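PDB 4Q7F: 5' nucleotidase family protein from Staphylococcus aureus subsp. aureus, which belongs to the 5'-nucleotidase family, pairing a calcineurin-like phosphoesterase domain that holds manganese and magnesium ions with a C-terminal domain that helps to form a ligand pocket. Local coordinates for residues A[360-372]-A[379-391]. Sequence-based numbering, arbitrary orientation.
Sequences ACTALFDSASGFK and DVINNYPFPNTFK. With 3D1 ((2R,3S,5R)-5-(6-amino-9H-purin-9-yl)-tetrahydro-2-(hydroxymethyl)furan-3-ol), chain D.
The side-chain amide of N383, at the end of helix 377-383, grips the backbone of G370 twice: OD1 accepts from G370 N at 2.8 Å, in the plane of the N383 side-chain carbonyl, on a lone pair, while ND2 reaches G370 O at 3.0 Å from above the plane of the G370 carbonyl. Asparagine suits this place in the 5'-nucleotidase C-terminal domain because its amide both accepts and donates; CG, beside the backbone N and opposite the carbonyl carbon, turns it toward G370, and a bond from ND2 to D379 O fixes its rotation. Glycine takes the positive phi of G370 (74°) without strain. The short side chain of S367 gives a very short bond from OG to N382 O (2.5 Å). F371 lays its ring edge against D379 O and touches V380 with CE1 and CZ. F365, Y384 and F386 form an aromatic cluster: F365 and F386 line the 3D1 pocket, and Y384 offers its face to the edge of F365 (planes at 76°). P385 CD packs on F365 CD2. Flat F386 rests its edge on F365 while one face lies over the purine of 3D1. N388 OD1 accepts from N6, and ND2 donates almost straight to N1 at 2.8 Å (168°).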
loop_
_atom_site.group_PDB
_atom_site.type_symbol
_atom_site.label_atom_id
_atom_site.label_comp_id
_atom_site.label_asym_id
_atom_site.label_seq_id
_atom_site.Cartn_x
_atom_site.Cartn_y
_atom_site.Cartn_z
ATOM N N ALA A 360 -8.701 20.503 9.837
ATOM C CA ALA A 360 -8.208 19.122 9.860
ATOM C C ALA A 360 -8.756 18.405 8.635
ATOM O O ALA A 360 -9.667 18.910 7.967
ATOM C CB ALA A 360 -8.619 18.417 11.128
ATOM N N CYS A 361 -8.182 17.251 8.312
ATOM C CA CYS A 361 -8.682 16.461 7.218
ATOM C C CYS A 361 -8.260 15.018 7.384
ATOM O O CYS A 361 -7.302 14.729 8.102
ATOM C CB CYS A 361 -8.201 16.976 5.880
ATOM S SG CYS A 361 -6.431 16.756 5.586
ATOM N N THR A 362 -9.053 14.140 6.777
ATOM C CA THR A 362 -8.759 12.696 6.709
ATOM C C THR A 362 -9.432 12.080 5.503
ATOM O O THR A 362 -10.470 12.560 5.027
ATOM C CB THR A 362 -9.170 11.935 7.964
ATOM O OG1 THR A 362 -8.687 10.578 7.884
ATOM C CG2 THR A 362 -10.673 11.964 8.150
ATOM N N ALA A 363 -8.813 11.029 4.986
ATOM C CA ALA A 363 -9.386 10.287 3.888
ATOM C C ALA A 363 -10.348 9.295 4.515
ATOM O O ALA A 363 -10.312 9.080 5.733
ATOM C CB ALA A 363 -8.301 9.558 3.112
ATOM N N LEU A 364 -11.275 8.778 3.715
ATOM C CA LEU A 364 -12.126 7.682 4.158
ATOM C C LEU A 364 -11.451 6.449 3.528
ATOM O O LEU A 364 -11.438 6.282 2.292
ATOM C CB LEU A 364 -13.556 7.821 3.660
ATOM C CG LEU A 364 -14.480 6.687 4.120
ATOM C CD1 LEU A 364 -14.700 6.748 5.624
ATOM C CD2 LEU A 364 -15.795 6.769 3.376
ATOM N N PHE A 365 -10.862 5.611 4.359
ATOM C CA PHE A 365 -10.155 4.426 3.847
ATOM C C PHE A 365 -11.108 3.308 3.330
ATOM O O PHE A 365 -12.270 3.222 3.718
ATOM C CB PHE A 365 -9.107 3.946 4.865
ATOM C CG PHE A 365 -8.073 5.001 5.195
ATOM C CD1 PHE A 365 -7.136 5.396 4.242
ATOM C CD2 PHE A 365 -8.036 5.606 6.447
ATOM C CE1 PHE A 365 -6.184 6.367 4.530
ATOM C CE2 PHE A 365 -7.087 6.591 6.736
ATOM C CZ PHE A 365 -6.163 6.970 5.779
ATOM N N ASP A 366 -10.604 2.469 2.437
ATOM C CA ASP A 366 -11.445 1.441 1.798
ATOM C C ASP A 366 -12.185 0.508 2.738
ATOM O O ASP A 366 -13.304 0.115 2.462
ATOM C CB ASP A 366 -10.634 0.681 0.753
ATOM C CG ASP A 366 -10.337 1.546 -0.461
ATOM O OD1 ASP A 366 -11.288 2.183 -0.975
ATOM O OD2 ASP A 366 -9.172 1.600 -0.894
ATOM N N SER A 367 -11.572 0.196 3.868
ATOM C CA SER A 367 -12.195 -0.675 4.869
ATOM C C SER A 367 -13.025 0.105 5.930
ATOM O O SER A 367 -13.531 -0.486 6.906
ATOM C CB SER A 367 -11.087 -1.459 5.559
ATOM O OG SER A 367 -10.090 -0.561 6.063
ATOM N N ALA A 368 -13.177 1.417 5.730
ATOM C CA ALA A 368 -13.865 2.260 6.693
ATOM C C ALA A 368 -15.370 2.178 6.600
ATOM O O ALA A 368 -15.983 2.897 5.816
ATOM C CB ALA A 368 -13.423 3.720 6.533
ATOM N N SER A 369 -15.966 1.333 7.430
ATOM C CA SER A 369 -17.420 1.200 7.482
ATOM C C SER A 369 -18.035 1.998 8.658
ATOM O O SER A 369 -19.213 1.836 8.978
ATOM C CB SER A 369 -17.791 -0.280 7.576
ATOM O OG SER A 369 -17.094 -0.894 8.642
ATOM N N GLY A 370 -17.254 2.872 9.286
ATOM C CA GLY A 370 -17.755 3.656 10.413
ATOM C C GLY A 370 -17.890 2.813 11.666
ATOM O O GLY A 370 -17.382 1.681 11.727
ATOM N N PHE A 371 -18.548 3.362 12.684
ATOM C CA PHE A 371 -18.746 2.625 13.918
ATOM C C PHE A 371 -20.229 2.354 14.203
ATOM O O PHE A 371 -21.094 3.179 13.938
ATOM C CB PHE A 371 -18.215 3.352 15.158
ATOM C CG PHE A 371 -16.731 3.634 15.168
ATOM C CD1 PHE A 371 -15.815 2.775 14.599
ATOM C CD2 PHE A 371 -16.253 4.719 15.886
ATOM C CE1 PHE A 371 -14.452 3.041 14.664
ATOM C CE2 PHE A 371 -14.900 4.985 15.968
ATOM C CZ PHE A 371 -13.995 4.147 15.351
ATOM N N LYS A 372 -20.487 1.184 14.766
ATOM C CA LYS A 372 -21.809 0.838 15.241
ATOM C C LYS A 372 -21.739 1.324 16.678
ATOM O O LYS A 372 -20.721 1.893 17.080
ATOM C CB LYS A 372 -22.031 -0.668 15.208
ATOM C CG LYS A 372 -21.962 -1.292 13.824
ATOM C CD LYS A 372 -21.944 -2.814 13.895
ATOM C CE LYS A 372 -20.657 -3.312 14.547
ATOM N NZ LYS A 372 -20.590 -4.790 14.625
ATOM N N ASP A 379 -13.040 -2.784 14.630
ATOM C CA ASP A 379 -13.668 -1.624 13.995
ATOM C C ASP A 379 -12.730 -0.441 13.865
ATOM O O ASP A 379 -12.724 0.233 12.844
ATOM C CB ASP A 379 -14.921 -1.250 14.770
ATOM C CG ASP A 379 -15.856 -2.435 14.948
ATOM O OD1 ASP A 379 -16.237 -3.049 13.928
ATOM O OD2 ASP A 379 -16.205 -2.765 16.091
ATOM N N VAL A 380 -11.929 -0.182 14.896
ATOM C CA VAL A 380 -10.997 0.938 14.876
ATOM C C VAL A 380 -9.962 0.756 13.774
ATOM O O VAL A 380 -9.646 1.692 13.034
ATOM C CB VAL A 380 -10.270 1.114 16.235
ATOM C CG1 VAL A 380 -9.128 2.113 16.108
ATOM C CG2 VAL A 380 -11.236 1.534 17.335
ATOM N N ILE A 381 -9.421 -0.458 13.684
ATOM C CA ILE A 381 -8.406 -0.756 12.687
ATOM C C ILE A 381 -8.970 -0.649 11.265
ATOM O O ILE A 381 -8.310 -0.095 10.386
ATOM C CB ILE A 381 -7.756 -2.139 12.912
ATOM C CG1 ILE A 381 -7.013 -2.171 14.262
ATOM C CG2 ILE A 381 -6.775 -2.400 11.788
ATOM C CD1 ILE A 381 -6.418 -3.518 14.665
ATOM N N ASN A 382 -10.171 -1.173 11.041
ATOM C CA ASN A 382 -10.791 -1.089 9.722
ATOM C C ASN A 382 -11.006 0.336 9.285
ATOM O O ASN A 382 -10.890 0.643 8.101
ATOM C CB ASN A 382 -12.119 -1.874 9.680
ATOM C CG ASN A 382 -11.893 -3.370 9.642
ATOM O OD1 ASN A 382 -10.893 -3.822 9.102
ATOM N ND2 ASN A 382 -12.809 -4.141 10.202
ATOM N N ASN A 383 -11.313 1.206 10.233
ATOM C CA ASN A 383 -11.510 2.634 9.905
ATOM C C ASN A 383 -10.206 3.434 9.785
ATOM O O ASN A 383 -10.175 4.445 9.117
ATOM C CB ASN A 383 -12.487 3.245 10.874
ATOM C CG ASN A 383 -13.903 2.778 10.593
ATOM O OD1 ASN A 383 -14.515 3.213 9.621
ATOM N ND2 ASN A 383 -14.415 1.877 11.414
ATOM N N TYR A 384 -9.135 2.963 10.405
ATOM C CA TYR A 384 -7.827 3.628 10.256
ATOM C C TYR A 384 -6.787 2.529 10.127
ATOM O O TYR A 384 -6.123 2.219 11.103
ATOM C CB TYR A 384 -7.478 4.554 11.447
ATOM C CG TYR A 384 -6.622 5.678 10.948
ATOM C CD1 TYR A 384 -5.298 5.469 10.612
ATOM C CD2 TYR A 384 -7.185 6.921 10.668
ATOM C CE1 TYR A 384 -4.533 6.490 10.084
ATOM C CE2 TYR A 384 -6.423 7.941 10.132
ATOM C CZ TYR A 384 -5.108 7.716 9.839
ATOM O OH TYR A 384 -4.340 8.701 9.287
ATOM N N PRO A 385 -6.603 1.981 8.913
ATOM C CA PRO A 385 -5.710 0.835 8.723
ATOM C C PRO A 385 -4.235 1.147 8.475
ATOM O O PRO A 385 -3.485 0.230 8.184
ATOM C CB PRO A 385 -6.303 0.144 7.491
ATOM C CG PRO A 385 -6.857 1.278 6.679
ATOM C CD PRO A 385 -7.239 2.381 7.642
ATOM N N PHE A 386 -3.819 2.407 8.597
ATOM C CA PHE A 386 -2.409 2.725 8.411
ATOM C C PHE A 386 -1.783 3.212 9.705
ATOM O O PHE A 386 -2.469 3.807 10.545
ATOM C CB PHE A 386 -2.238 3.760 7.307
ATOM C CG PHE A 386 -2.634 3.259 5.957
ATOM C CD1 PHE A 386 -1.829 2.343 5.276
ATOM C CD2 PHE A 386 -3.796 3.697 5.352
ATOM C CE1 PHE A 386 -2.192 1.871 4.029
ATOM C CE2 PHE A 386 -4.156 3.238 4.099
ATOM C CZ PHE A 386 -3.359 2.328 3.438
ATOM N N PRO A 387 -0.466 3.004 9.867
ATOM C CA PRO A 387 0.177 3.510 11.076
ATOM C C PRO A 387 0.662 4.974 10.910
ATOM O O PRO A 387 1.843 5.286 11.066
ATOM C CB PRO A 387 1.315 2.517 11.291
ATOM C CG PRO A 387 1.679 2.047 9.913
ATOM C CD PRO A 387 0.460 2.194 9.047
ATOM N N ASN A 388 -0.269 5.867 10.604
ATOM C CA ASN A 388 0.032 7.280 10.438
ATOM C C ASN A 388 -0.010 8.069 11.745
ATOM O O ASN A 388 -0.871 7.826 12.597
ATOM C CB ASN A 388 -1.021 7.970 9.601
ATOM C CG ASN A 388 -1.172 7.408 8.209
ATOM O OD1 ASN A 388 -2.288 7.423 7.657
ATOM N ND2 ASN A 388 -0.100 6.939 7.630
ATOM N N THR A 389 0.896 9.039 11.862
ATOM C CA THR A 389 0.898 9.970 12.973
ATOM C C THR A 389 0.394 11.250 12.310
ATOM O O THR A 389 0.034 11.235 11.121
ATOM C CB THR A 389 2.276 10.143 13.591
ATOM O OG1 THR A 389 3.182 10.517 12.561
ATOM C CG2 THR A 389 2.761 8.822 14.232
ATOM N N PHE A 390 0.369 12.352 13.045
ATOM C CA PHE A 390 -0.167 13.600 12.481
ATOM C C PHE A 390 0.733 14.812 12.625
ATOM O O PHE A 390 1.621 14.877 13.470
ATOM C CB PHE A 390 -1.541 13.843 13.089
ATOM C CG PHE A 390 -2.462 12.683 12.905
ATOM C CD1 PHE A 390 -2.453 11.625 13.813
ATOM C CD2 PHE A 390 -3.261 12.583 11.764
ATOM C CE1 PHE A 390 -3.272 10.522 13.614
ATOM C CE2 PHE A 390 -4.076 11.479 11.557
ATOM C CZ PHE A 390 -4.087 10.459 12.482
ATOM N N LYS A 391 0.483 15.803 11.776
ATOM C CA LYS A 391 1.242 17.004 11.815
ATOM C C LYS A 391 0.346 18.202 11.582
ATOM O O LYS A 391 -0.562 18.160 10.726
ATOM C CB LYS A 391 2.376 16.968 10.794
ATOM C CG LYS A 391 3.578 16.136 11.247
ATOM C CD LYS A 391 4.714 16.221 10.251
ATOM C CE LYS A 391 6.006 15.676 10.834
ATOM N NZ LYS A 391 5.864 14.251 11.279
HETATM O "O5'" 3D1 D . 1.175 4.645 -3.650
HETATM C "C5'" 3D1 D . 0.742 4.918 -2.320
HETATM C "C4'" 3D1 D . 1.071 3.755 -1.400
HETATM O "O4'" 3D1 D . 0.858 4.216 -0.074
HETATM C "C1'" 3D1 D . -0.261 3.569 0.540
HETATM N N9 3D1 D . -1.060 4.579 1.286
HETATM C C4 3D1 D . -0.757 4.930 2.528
HETATM N N3 3D1 D . 0.213 4.555 3.392
HETATM C C2 3D1 D . 0.277 5.098 4.623
HETATM N N1 3D1 D . -0.600 6.043 5.058
HETATM C C6 3D1 D . -1.613 6.505 4.291
HETATM N N6 3D1 D . -2.466 7.454 4.765
HETATM C C5 3D1 D . -1.736 5.957 2.922
HETATM N N7 3D1 D . -2.560 6.123 1.868
HETATM C C8 3D1 D . -2.140 5.296 0.876
HETATM C "C2'" 3D1 D . -0.983 2.809 -0.563
HETATM C "C3'" 3D1 D . 0.162 2.537 -1.521
HETATM O "O3'" 3D1 D . 0.859 1.354 -1.076
HETATM O O HOH W 1 -5.788 10.423 8.307
HETATM O O HOH W 2 -11.190 6.284 7.312
HETATM O O HOH W 3 -15.845 -1.760 11.077
HETATM O O HOH W 4 -17.339 -5.947 14.596
#